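Long-range contact in uncharacterized protein (Staphylococcus aureus subsp. aureus Mu50, PDB 4QPV), which is of unknown function and belongs to the DUF1672 family, whose fold is built on a kinked-helix-beta-beta-beta repeat: residues A[73-85]-A[92-104]. Numbering follows the deposited sequence. Where two conformers were deposited one is given.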
loop_
_atom_site.group_PDB
_atom_site.type_symbol
_atom_site.label_atom_id
_atom_site.label_comp_id
_atom_site.label_asym_id
_atom_site.label_seq_id
_atom_site.Cartn_x
_atom_site.Cartn_y
_atom_site.Cartn_z
ATOM N N VAL A 73 -3.773 -11.963 11.608
ATOM C CA VAL A 73 -2.759 -13.021 11.660
ATOM C C VAL A 73 -1.968 -13.011 12.950
ATOM O O VAL A 73 -1.940 -12.000 13.646
ATOM C CB VAL A 73 -1.768 -12.905 10.447
ATOM C CG1 VAL A 73 -2.476 -13.114 9.104
ATOM C CG2 VAL A 73 -0.971 -11.586 10.462
ATOM N N GLY A 74 -1.284 -14.126 13.225
ATOM C CA GLY A 74 -0.307 -14.206 14.303
ATOM C C GLY A 74 0.900 -13.391 13.836
ATOM O O GLY A 74 1.221 -13.395 12.643
ATOM N N SER A 75 1.546 -12.636 14.742
ATOM C CA SER A 75 2.728 -11.826 14.415
ATOM C C SER A 75 3.561 -11.686 15.682
ATOM O O SER A 75 3.071 -11.132 16.670
ATOM C CB SER A 75 2.314 -10.466 13.853
ATOM O OG SER A 75 3.443 -9.740 13.399
ATOM N N GLY A 76 4.779 -12.248 15.668
ATOM C CA GLY A 76 5.657 -12.281 16.837
ATOM C C GLY A 76 4.989 -13.132 17.890
ATOM O O GLY A 76 4.544 -14.245 17.582
ATOM N N ASP A 77 4.820 -12.592 19.112
ATOM C CA ASP A 77 4.104 -13.330 20.155
ATOM C C ASP A 77 2.671 -12.764 20.293
ATOM O O ASP A 77 1.929 -13.151 21.199
ATOM C CB ASP A 77 4.870 -13.328 21.510
ATOM C CG ASP A 77 4.978 -12.013 22.263
ATOM O OD1 ASP A 77 4.832 -10.940 21.625
ATOM O OD2 ASP A 77 5.264 -12.052 23.477
ATOM N N GLY A 78 2.314 -11.849 19.393
ATOM C CA GLY A 78 0.990 -11.241 19.358
ATOM C C GLY A 78 0.267 -11.461 18.047
ATOM O O GLY A 78 0.370 -12.520 17.419
ATOM N N VAL A 79 -0.497 -10.466 17.640
ATOM C CA VAL A 79 -1.297 -10.545 16.420
ATOM C C VAL A 79 -1.089 -9.275 15.602
ATOM O O VAL A 79 -0.465 -8.311 16.070
ATOM C CB VAL A 79 -2.804 -10.787 16.722
ATOM C CG1 VAL A 79 -3.015 -12.116 17.457
ATOM C CG2 VAL A 79 -3.414 -9.617 17.514
ATOM N N GLU A 80 -1.610 -9.288 14.390
ATOM C CA GLU A 80 -1.534 -8.158 13.465
ATOM C C GLU A 80 -2.801 -8.110 12.623
ATOM O O GLU A 80 -3.262 -9.149 12.150
ATOM C CB GLU A 80 -0.292 -8.270 12.589
ATOM C CG GLU A 80 -0.053 -7.063 11.687
ATOM C CD GLU A 80 1.304 -7.118 11.018
ATOM O OE1 GLU A 80 2.051 -8.099 11.250
ATOM O OE2 GLU A 80 1.627 -6.172 10.269
ATOM N N VAL A 81 -3.365 -6.903 12.456
ATOM C CA VAL A 81 -4.592 -6.675 11.683
ATOM C C VAL A 81 -4.266 -5.852 10.457
ATOM O O VAL A 81 -3.752 -4.742 10.599
ATOM C CB VAL A 81 -5.721 -5.966 12.488
ATOM C CG1 VAL A 81 -7.054 -6.012 11.738
ATOM C CG2 VAL A 81 -5.865 -6.532 13.882
ATOM N N PHE A 82 -4.602 -6.369 9.278
ATOM C CA PHE A 82 -4.448 -5.674 8.001
ATOM C C PHE A 82 -5.799 -5.018 7.770
ATOM O O PHE A 82 -6.825 -5.652 8.051
ATOM C CB PHE A 82 -4.091 -6.670 6.893
ATOM C CG PHE A 82 -2.658 -7.132 6.958
ATOM C CD1 PHE A 82 -2.237 -8.022 7.953
ATOM C CD2 PHE A 82 -1.724 -6.684 6.030
ATOM C CE1 PHE A 82 -0.903 -8.427 8.026
ATOM C CE2 PHE A 82 -0.388 -7.093 6.107
ATOM C CZ PHE A 82 0.010 -7.962 7.097
ATOM N N VAL A 83 -5.806 -3.759 7.328
ATOM C CA VAL A 83 -7.039 -3.013 7.108
ATOM C C VAL A 83 -7.030 -2.354 5.721
ATOM O O VAL A 83 -5.970 -2.056 5.181
ATOM C CB VAL A 83 -7.314 -1.949 8.219
ATOM C CG1 VAL A 83 -7.410 -2.578 9.619
ATOM C CG2 VAL A 83 -6.275 -0.809 8.192
ATOM N N HIS A 84 -8.221 -2.120 5.174
ATOM C CA HIS A 84 -8.408 -1.365 3.949
ATOM C C HIS A 84 -9.281 -0.171 4.282
ATOM O O HIS A 84 -10.291 -0.296 4.986
ATOM C CB HIS A 84 -9.017 -2.202 2.800
ATOM C CG HIS A 84 -9.209 -1.415 1.528
ATOM N ND1 HIS A 84 -8.132 -1.024 0.751
ATOM C CD2 HIS A 84 -10.352 -0.960 0.949
ATOM C CE1 HIS A 84 -8.645 -0.366 -0.283
ATOM N NE2 HIS A 84 -9.972 -0.307 -0.215
ATOM N N CYS A 85 -8.871 0.987 3.800
ATOM C CA CYS A 85 -9.597 2.229 3.974
ATOM C C CYS A 85 -10.060 2.723 2.618
ATOM O O CYS A 85 -9.286 2.706 1.660
ATOM C CB CYS A 85 -8.720 3.275 4.656
ATOM S SG CYS A 85 -9.564 4.851 4.979
ATOM N N PHE A 92 -6.296 3.362 1.199
ATOM C CA PHE A 92 -5.016 2.725 1.540
ATOM C C PHE A 92 -5.259 1.397 2.222
ATOM O O PHE A 92 -6.378 1.101 2.657
ATOM C CB PHE A 92 -4.142 3.628 2.476
ATOM C CG PHE A 92 -4.738 3.928 3.847
ATOM C CD1 PHE A 92 -4.617 3.017 4.895
ATOM C CD2 PHE A 92 -5.478 5.088 4.063
ATOM C CE1 PHE A 92 -5.213 3.273 6.144
ATOM C CE2 PHE A 92 -6.024 5.374 5.325
ATOM C CZ PHE A 92 -5.886 4.465 6.359
ATOM N N ASN A 93 -4.176 0.626 2.299
ATOM C CA ASN A 93 -4.087 -0.605 3.078
ATOM C C ASN A 93 -2.979 -0.409 4.079
ATOM O O ASN A 93 -1.959 0.212 3.758
ATOM C CB ASN A 93 -3.861 -1.833 2.221
ATOM C CG ASN A 93 -5.133 -2.296 1.572
ATOM O OD1 ASN A 93 -5.717 -1.598 0.736
ATOM N ND2 ASN A 93 -5.618 -3.453 1.985
ATOM N N ALA A 94 -3.194 -0.877 5.303
ATOM C CA ALA A 94 -2.213 -0.716 6.369
ATOM C C ALA A 94 -2.347 -1.866 7.324
ATOM O O ALA A 94 -3.275 -2.666 7.183
ATOM C CB ALA A 94 -2.479 0.610 7.099
ATOM N N SER A 95 -1.428 -1.969 8.291
ATOM C CA SER A 95 -1.537 -2.996 9.329
ATOM C C SER A 95 -1.055 -2.451 10.645
ATOM O O SER A 95 -0.238 -1.514 10.694
ATOM C CB SER A 95 -0.795 -4.278 8.950
ATOM O OG SER A 95 0.605 -4.142 9.136
ATOM N N ILE A 96 -1.567 -3.045 11.728
ATOM C CA ILE A 96 -1.212 -2.645 13.078
ATOM C C ILE A 96 -0.944 -3.895 13.921
ATOM O O ILE A 96 -1.800 -4.788 13.923
ATOM C CB ILE A 96 -2.304 -1.721 13.716
ATOM C CG1 ILE A 96 -1.917 -1.233 15.128
ATOM C CG2 ILE A 96 -3.715 -2.337 13.702
ATOM C CD1 ILE A 96 -0.810 -0.183 15.183
ATOM N N PRO A 97 0.187 -3.981 14.656
ATOM C CA PRO A 97 0.371 -5.149 15.532
ATOM C C PRO A 97 -0.311 -4.911 16.873
ATOM O O PRO A 97 -0.452 -3.759 17.311
ATOM C CB PRO A 97 1.891 -5.234 15.666
ATOM C CG PRO A 97 2.348 -3.806 15.588
ATOM C CD PRO A 97 1.335 -3.043 14.773
ATOM N N PHE A 98 -0.710 -5.993 17.552
ATOM C CA PHE A 98 -1.262 -5.909 18.900
ATOM C C PHE A 98 -0.733 -7.015 19.772
ATOM O O PHE A 98 -0.454 -8.100 19.265
ATOM C CB PHE A 98 -2.798 -6.063 18.870
ATOM C CG PHE A 98 -3.630 -4.959 18.282
ATOM C CD1 PHE A 98 -3.524 -3.655 18.764
ATOM C CD2 PHE A 98 -4.639 -5.244 17.370
ATOM C CE1 PHE A 98 -4.353 -2.641 18.268
ATOM C CE2 PHE A 98 -5.507 -4.245 16.930
ATOM C CZ PHE A 98 -5.365 -2.951 17.393
ATOM N N ASP A 99 -0.714 -6.800 21.094
ATOM C CA ASP A 99 -0.432 -7.887 22.037
ATOM C C ASP A 99 -1.727 -8.690 22.170
ATOM O O ASP A 99 -2.792 -8.170 21.842
ATOM C CB ASP A 99 0.009 -7.340 23.414
ATOM C CG ASP A 99 1.327 -6.594 23.403
ATOM O OD1 ASP A 99 2.199 -6.930 22.564
ATOM O OD2 ASP A 99 1.492 -5.679 24.233
ATOM N N LYS A 100 -1.655 -9.928 22.655
ATOM C CA LYS A 100 -2.853 -10.755 22.887
ATOM C C LYS A 100 -3.818 -10.049 23.847
ATOM O O LYS A 100 -5.023 -10.251 23.750
ATOM C CB LYS A 100 -2.445 -12.126 23.460
ATOM C CG LYS A 100 -1.755 -13.048 22.458
ATOM C CD LYS A 100 -1.014 -14.152 23.202
ATOM C CE LYS A 100 -1.590 -15.511 22.923
ATOM N NZ LYS A 100 -1.264 -16.493 23.997
ATOM N N SER A 101 -3.292 -9.174 24.742
ATOM C CA SER A 101 -4.096 -8.412 25.713
ATOM C C SER A 101 -5.087 -7.432 25.042
ATOM O O SER A 101 -5.931 -6.871 25.737
ATOM C CB SER A 101 -3.197 -7.653 26.682
ATOM O OG SER A 101 -2.473 -6.652 25.990
ATOM N N ILE A 102 -5.023 -7.260 23.713
ATOM C CA ILE A 102 -5.974 -6.411 22.979
ATOM C C ILE A 102 -7.445 -6.873 23.165
ATOM O O ILE A 102 -8.349 -6.044 23.081
ATOM C CB ILE A 102 -5.619 -6.287 21.466
ATOM C CG1 ILE A 102 -6.334 -5.067 20.818
ATOM C CG2 ILE A 102 -5.881 -7.601 20.689
ATOM C CD1 ILE A 102 -5.930 -3.675 21.346
ATOM N N ILE A 103 -7.678 -8.168 23.458
ATOM C CA ILE A 103 -9.045 -8.696 23.648
ATOM C C ILE A 103 -9.652 -8.295 25.001
ATOM O O ILE A 103 -10.839 -8.538 25.227
ATOM C CB ILE A 103 -9.034 -10.254 23.520
ATOM C CG1 ILE A 103 -8.270 -10.951 24.692
ATOM C CG2 ILE A 103 -8.543 -10.722 22.122
ATOM C CD1 ILE A 103 -8.596 -12.485 24.844
ATOM N N GLU A 104 -8.843 -7.729 25.907
ATOM C CA GLU A 104 -9.261 -7.459 27.286
ATOM C C GLU A 104 -10.214 -6.281 27.482
ATOM O O GLU A 104 -10.866 -6.213 28.528
ATOM C CB GLU A 104 -8.032 -7.247 28.173
ATOM C CG GLU A 104 -7.208 -8.516 28.361
ATOM C CD GLU A 104 -5.989 -8.359 29.245
ATOM O OE1 GLU A 104 -5.854 -7.302 29.904
ATOM O OE2 GLU A 104 -5.153 -9.288 29.263
HETATM O O HOH W 1 0.948 -11.076 23.028
HETATM O O HOH W 2 2.641 -9.288 21.997
#
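S95 does two jobs at once in this antiparallel β hairpin: its CB sits over the centre of the F82 ring, 8° off the ring normal, a CH-pi contact, while its OG donates to E80 OE2 at 2.5 Å. The bond uses the anti lone pair of OE2. E80 reaches it by an extended chain, CG anti to the backbone N, and N167 ND2 also hydrogen-bonds S95 OG. Strands 78-85 and 92-98 belong to a three-stranded antiparallel sheet with 78-87 as its central strand, consistent with the beta-beta-beta part of this fold's repeat. Their register is regular: V79, V81, V83 and C85 form hydrogen-bonded pairs with F98, I96, A94 and F92, each bonded in both directions, and V79 N meets F98 O almost straight at 175°. The face bearing these residues packs on helix 48-63, where V79 meets I51 and V83 meets F59, and on helix 38-46, where V79 meets F43. Within it V79 CG2 approaches F98 CB at 3.9 Å, and I102 CG1 covers one face of the F98 ring. Near the S75-G78 type II' turn, one water joins D77 O to K100 N, a second joins D77 OD1 to D99 OD1; K100 NZ forms a salt bridge with D39 OD2. At the far end, C85 CB stands over one face of the F92 ring, 3.5 Å from its centroid; C85 SG lies 4.3 Å from the same centroid, 39° off the ring normal, an oblique sulfur-aromatic contact.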